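Local coordinates for dephospho-CoA kinase (Mycobacterium paratuberculosis, PDB 6N39), which probably catalyses the last step of coenzyme A biosynthesis, the ATP-dependent phosphorylation of the 3'-hydroxyl of dephospho-CoA, at residues A281-V286 with Y294-H299; T301-K306 with H342-G347. All coordinates share one frame; numbering follows the deposited sequence.

Contact 1: residues A281-V286 with Y294-H299; sequences AADELV and YPRLEH
Arg296 meets Asp283 and Val286 directly, while Tyr294, two residues earlier, reaches 281-286 through a water that donates to its carbonyl O and to the O of Val286, bridging the two segments. The same carbonyl also accepts a hydrogen bond from His330 of strand 328-331, and the Tyr294 ring turns away, into helix 228-243. At Arg296, CG stands anti to the backbone N (chi1 -179°), and the chain then bends at chi3, which lays the guanidinium across Val286. One methyl, Val286 CG2, sits over a face of that group, off-centre, 3.3 Å from Arg296 NH1. The NH1 edge points to Asp283 of helix 279-284, with Arg296 NH1 to Asp283 OD1 at 2.8 Å. This bond is bent, at 144°, and meets OD1 on the anti side but out of the carboxylate plane, the carboxylate and guanidinium planes being 71° apart. A second water accepts from Arg296 NH1 and donates to the carbonyl O of Ala282. Asp283, Arg296 and Glu298 thus form a surface salt-bridge network in the GrpB-like (UPF0157) domain, joining a helix to the segment that runs beside strand 328-331. Asp283 OD1 is shared with Arg328 of that strand, so two arginines probably stabilise its negative charge. Glu298 holds the far side of the guanidinium: its OE2 offers the syn lone pair to Arg296 NH2 at 2.6 Å, nearly in the guanidinium plane, with weaker bonds from NE to both carboxylate oxygens.

Contact 2: residues T301-K306 with H342-G347; sequences TADVAK and HIRVDG
Asp303 and Arg344 approach from opposite directions and meet in a side-on, two-nitrogen salt bridge. Arg344 NE donates to Asp303 OD2 at 2.8 Å along the syn lone pair, while Arg344 NH2 gives OD1 of Asp303 an almost straight bond of 3.1 Å and 174°, reaching it on the syn side but tilted out of the carboxylate plane. A weak third bond runs from NH2 to OD2. The carboxylate lies at the NE-NH2 edge of the guanidinium, but the two planes are 36° apart, so the fit is twisted.

The strand side is the more tightly packed: Arg344 is buried, its chain extended from CG to NE to carry the head group out to the loop, and His342 CB lies 3.3 Å above one guanidinium face, toward its rim. Gln273 accepts from the remaining terminal nitrogen, NH1, which helps to fix the rotation of the group. The backbones stay well apart, the nearest CA atoms, those of Asp303 and His342, being 9.9 Å from each other, so only side chains bridge them; on the loop side Val304 and Ala305 are exposed. Lys327 forms a further salt bridge with Asp303 OD1, so the aspartate probably offsets two positive charges that lie close together.

Within the GrpB-like domain, the contact pins the long loop after helix 286-291 to strand 339-345, which runs between strands 270-276 and 328-331; on that strand, Ile343 and Val345 pack against helix 279-284.

In the fold
From the N terminus, the chain passes through the P-loop kinase part before reaching the GrpB-like domain that holds both contacts. Contact 1 closes a short loop that holds most of helix 286-291, joining helix 279-284 to the segment that follows. The chain then enters 301-306, where contact 2 opens a longer loop containing strand 328-331 and ending on strand 339-345. The two loops follow in series, neither nested nor crossed. Their centres are 14 Å apart, yet they touch where Ala282 CB packs 3.5 Å from Ile343 CG2. Together they tie the segment 294-306 to a helix and to the mixed sheet.

Contact 1: residues A281-V286 with Y294-H299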
loop_
_atom_site.group_PDB
_atom_site.type_symbol
_atom_site.label_atom_id
_atom_site.label_comp_id
_atom_site.label_asym_id
_atom_site.label_seq_id
_atom_site.Cartn_x
_atom_site.Cartn_y
_atom_site.Cartn_z
ATOM N N ALA A 281 1.706 -18.254 13.447
ATOM C CA ALA A 281 0.889 -17.309 12.685
ATOM C C ALA A 281 1.753 -16.409 11.798
ATOM O O ALA A 281 1.425 -16.157 10.619
ATOM C CB ALA A 281 0.045 -16.479 13.657
ATOM N N ALA A 282 2.864 -15.913 12.349
ATOM C CA ALA A 282 3.811 -15.157 11.538
ATOM C C ALA A 282 4.230 -15.955 10.310
ATOM O O ALA A 282 4.311 -15.417 9.200
ATOM C CB ALA A 282 5.040 -14.776 12.370
ATOM N N ASP A 283 4.476 -17.249 10.484
ATOM C CA ASP A 283 4.930 -18.049 9.353
ATOM C C ASP A 283 3.808 -18.255 8.339
ATOM O O ASP A 283 4.077 -18.402 7.140
ATOM C CB ASP A 283 5.498 -19.387 9.850
ATOM C CG ASP A 283 6.908 -19.232 10.444
ATOM O OD1 ASP A 283 7.586 -18.227 10.137
ATOM O OD2 ASP A 283 7.356 -20.112 11.196
ATOM N N GLU A 284 2.550 -18.240 8.795
ATOM C CA GLU A 284 1.434 -18.264 7.849
ATOM C C GLU A 284 1.364 -16.989 7.012
ATOM O O GLU A 284 0.678 -16.968 5.982
ATOM C CB GLU A 284 0.101 -18.454 8.592
ATOM C CG GLU A 284 -0.097 -19.828 9.217
ATOM C CD GLU A 284 -1.426 -19.951 9.981
ATOM O OE1 GLU A 284 -2.234 -18.988 9.989
ATOM O OE2 GLU A 284 -1.656 -21.016 10.577
ATOM N N LEU A 285 2.016 -15.915 7.448
ATOM C CA LEU A 285 1.913 -14.674 6.667
ATOM C C LEU A 285 2.829 -14.582 5.426
ATOM O O LEU A 285 2.794 -13.557 4.734
ATOM C CB LEU A 285 2.186 -13.474 7.574
ATOM C CG LEU A 285 1.030 -13.185 8.549
ATOM C CD1 LEU A 285 1.449 -12.119 9.564
ATOM C CD2 LEU A 285 -0.198 -12.711 7.785
ATOM N N VAL A 286 3.634 -15.594 5.095
ATOM C CA VAL A 286 4.664 -15.404 4.062
ATOM C C VAL A 286 4.034 -15.119 2.701
ATOM O O VAL A 286 4.385 -14.143 2.025
ATOM C CB VAL A 286 5.603 -16.623 3.995
ATOM C CG1 VAL A 286 6.457 -16.587 2.720
ATOM C CG2 VAL A 286 6.483 -16.672 5.232
ATOM N N TYR A 294 5.938 -7.612 -0.133
ATOM C CA TYR A 294 6.931 -7.644 0.947
ATOM C C TYR A 294 7.560 -9.027 1.081
ATOM O O TYR A 294 7.045 -9.882 1.815
ATOM C CB TYR A 294 6.287 -7.232 2.277
ATOM C CG TYR A 294 5.593 -5.883 2.240
ATOM C CD1 TYR A 294 4.255 -5.768 1.838
ATOM C CD2 TYR A 294 6.268 -4.728 2.631
ATOM C CE1 TYR A 294 3.623 -4.531 1.786
ATOM C CE2 TYR A 294 5.649 -3.496 2.606
ATOM C CZ TYR A 294 4.330 -3.394 2.180
ATOM O OH TYR A 294 3.745 -2.146 2.134
ATOM N N PRO A 295 8.670 -9.290 0.382
ATOM C CA PRO A 295 9.386 -10.552 0.601
ATOM C C PRO A 295 9.917 -10.639 2.028
ATOM O O PRO A 295 10.212 -9.627 2.673
ATOM C CB PRO A 295 10.546 -10.500 -0.418
ATOM C CG PRO A 295 10.053 -9.547 -1.511
ATOM C CD PRO A 295 9.214 -8.517 -0.752
ATOM N N ARG A 296 10.094 -11.874 2.494
ATOM C CA ARG A 296 10.680 -12.114 3.809
ATOM C C ARG A 296 12.209 -12.142 3.745
ATOM O O ARG A 296 12.795 -12.628 2.776
ATOM C CB ARG A 296 10.174 -13.432 4.386
ATOM C CG ARG A 296 10.748 -13.720 5.798
ATOM C CD ARG A 296 9.807 -14.585 6.611
ATOM N NE ARG A 296 10.056 -16.009 6.384
ATOM C CZ ARG A 296 9.401 -16.986 7.015
ATOM N NH1 ARG A 296 8.433 -16.683 7.909
ATOM N NH2 ARG A 296 9.713 -18.256 6.748
ATOM N N LEU A 297 12.860 -11.603 4.781
ATOM C CA LEU A 297 14.297 -11.807 4.979
ATOM C C LEU A 297 14.460 -13.111 5.747
ATOM O O LEU A 297 14.192 -13.175 6.952
ATOM C CB LEU A 297 14.928 -10.631 5.721
ATOM C CG LEU A 297 14.835 -9.375 4.845
ATOM C CD1 LEU A 297 14.929 -8.106 5.648
ATOM C CD2 LEU A 297 15.936 -9.418 3.792
ATOM N N GLU A 298 14.896 -14.151 5.046
ATOM C CA GLU A 298 14.745 -15.507 5.563
ATOM C C GLU A 298 15.650 -15.778 6.765
ATOM O O GLU A 298 15.275 -16.562 7.647
ATOM C CB GLU A 298 15.006 -16.518 4.436
ATOM C CG GLU A 298 14.154 -17.786 4.514
ATOM C CD GLU A 298 12.636 -17.519 4.547
ATOM O OE1 GLU A 298 12.129 -16.670 3.777
ATOM O OE2 GLU A 298 11.951 -18.175 5.359
ATOM N N HIS A 299 16.822 -15.144 6.841
ATOM C CA HIS A 299 17.788 -15.472 7.885
ATOM C C HIS A 299 17.842 -14.450 9.016
ATOM O O HIS A 299 18.872 -14.351 9.694
ATOM C CB HIS A 299 19.172 -15.639 7.278
ATOM C CG HIS A 299 19.201 -16.641 6.175
ATOM N ND1 HIS A 299 19.089 -17.994 6.404
ATOM C CD2 HIS A 299 19.279 -16.488 4.832
ATOM C CE1 HIS A 299 19.124 -18.636 5.250
ATOM N NE2 HIS A 299 19.238 -17.745 4.281
HETATM O O HOH W 1 6.950 -14.505 8.241
HETATM O O HOH W 2 6.782 -12.846 2.026
#

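Contact 2: residues T301-K306 with H342-G347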
loop_
_atom_site.group_PDB
_atom_site.type_symbol
_atom_site.label_atom_id
_atom_site.label_comp_id
_atom_site.label_asym_id
_atom_site.label_seq_id
_atom_site.Cartn_x
_atom_site.Cartn_y
_atom_site.Cartn_z
ATOM N N THR A 301 15.778 -13.935 12.385
ATOM C CA THR A 301 14.749 -14.558 13.203
ATOM C C THR A 301 14.747 -14.074 14.652
ATOM O O THR A 301 14.056 -14.671 15.484
ATOM C CB THR A 301 14.899 -16.087 13.168
ATOM O OG1 THR A 301 16.256 -16.443 13.472
ATOM C CG2 THR A 301 14.543 -16.620 11.782
ATOM N N ALA A 302 15.474 -13.005 14.976
ATOM C CA ALA A 302 15.457 -12.445 16.327
ATOM C C ALA A 302 15.963 -11.008 16.276
ATOM O O ALA A 302 16.640 -10.610 15.326
ATOM C CB ALA A 302 16.310 -13.272 17.307
ATOM N N ASP A 303 15.579 -10.221 17.291
ATOM C CA ASP A 303 16.258 -8.969 17.617
ATOM C C ASP A 303 17.479 -9.262 18.501
ATOM O O ASP A 303 17.692 -10.390 18.958
ATOM C CB ASP A 303 15.308 -8.001 18.351
ATOM C CG ASP A 303 14.118 -7.550 17.486
ATOM O OD1 ASP A 303 14.335 -7.020 16.375
ATOM O OD2 ASP A 303 12.963 -7.728 17.922
ATOM N N VAL A 304 18.273 -8.225 18.762
ATOM C CA VAL A 304 19.351 -8.305 19.751
ATOM C C VAL A 304 18.736 -8.393 21.143
ATOM O O VAL A 304 17.942 -7.536 21.537
ATOM C CB VAL A 304 20.279 -7.087 19.634
ATOM C CG1 VAL A 304 21.418 -7.133 20.677
ATOM C CG2 VAL A 304 20.863 -7.012 18.227
ATOM N N ALA A 305 19.096 -9.429 21.901
ATOM C CA ALA A 305 18.531 -9.589 23.241
ATOM C C ALA A 305 19.063 -8.521 24.196
ATOM O O ALA A 305 20.205 -8.081 24.087
ATOM C CB ALA A 305 18.857 -10.978 23.820
ATOM N N LYS A 306 18.211 -8.102 25.140
ATOM C CA LYS A 306 18.654 -7.324 26.287
ATOM C C LYS A 306 18.404 -8.123 27.555
ATOM O O LYS A 306 17.397 -8.827 27.652
ATOM C CB LYS A 306 17.920 -5.969 26.418
ATOM C CG LYS A 306 17.596 -5.272 25.131
ATOM C CD LYS A 306 18.805 -4.598 24.525
ATOM C CE LYS A 306 18.593 -4.478 23.021
ATOM N NZ LYS A 306 17.153 -4.615 22.725
ATOM N N HIS A 342 8.274 -5.652 10.713
ATOM C CA HIS A 342 8.633 -6.567 11.790
ATOM C C HIS A 342 7.382 -7.306 12.250
ATOM O O HIS A 342 6.348 -6.683 12.488
ATOM C CB HIS A 342 9.249 -5.798 12.970
ATOM C CG HIS A 342 10.354 -4.860 12.584
ATOM N ND1 HIS A 342 11.684 -5.218 12.629
ATOM C CD2 HIS A 342 10.329 -3.571 12.167
ATOM C CE1 HIS A 342 12.431 -4.198 12.239
ATOM N NE2 HIS A 342 11.634 -3.186 11.951
ATOM N N ILE A 343 7.477 -8.617 12.413
ATOM C CA ILE A 343 6.354 -9.426 12.883
ATOM C C ILE A 343 6.759 -9.996 14.233
ATOM O O ILE A 343 7.684 -10.823 14.309
ATOM C CB ILE A 343 6.004 -10.545 11.899
ATOM C CG1 ILE A 343 5.894 -9.986 10.471
ATOM C CG2 ILE A 343 4.707 -11.244 12.325
ATOM C CD1 ILE A 343 5.497 -11.030 9.463
ATOM N N ARG A 344 6.065 -9.557 15.285
ATOM C CA ARG A 344 6.441 -9.866 16.658
ATOM C C ARG A 344 5.226 -10.366 17.428
ATOM O O ARG A 344 4.079 -10.028 17.103
ATOM C CB ARG A 344 7.057 -8.630 17.357
ATOM C CG ARG A 344 8.355 -8.101 16.668
ATOM C CD ARG A 344 9.200 -7.309 17.694
ATOM N NE ARG A 344 10.463 -6.819 17.146
ATOM C CZ ARG A 344 10.606 -5.675 16.489
ATOM N NH1 ARG A 344 9.547 -4.892 16.277
ATOM N NH2 ARG A 344 11.812 -5.313 16.038
ATOM N N VAL A 345 5.491 -11.180 18.452
ATOM C CA VAL A 345 4.447 -11.883 19.191
ATOM C C VAL A 345 3.928 -10.998 20.322
ATOM O O VAL A 345 4.711 -10.448 21.105
ATOM C CB VAL A 345 4.974 -13.222 19.738
ATOM C CG1 VAL A 345 3.905 -13.916 20.610
ATOM C CG2 VAL A 345 5.412 -14.153 18.581
ATOM N N ASP A 346 2.605 -10.900 20.419
ATOM C CA ASP A 346 1.852 -10.191 21.456
ATOM C C ASP A 346 2.427 -10.394 22.857
ATOM O O ASP A 346 2.403 -11.504 23.391
ATOM C CB ASP A 346 0.401 -10.704 21.419
ATOM C CG ASP A 346 -0.555 -9.872 22.300
ATOM O OD1 ASP A 346 -0.279 -8.677 22.518
ATOM O OD2 ASP A 346 -1.570 -10.433 22.777
ATOM N N GLY A 347 2.915 -9.314 23.473
ATOM C CA GLY A 347 3.417 -9.351 24.828
ATOM C C GLY A 347 4.907 -9.644 24.968
ATOM O O GLY A 347 5.483 -9.360 26.021
#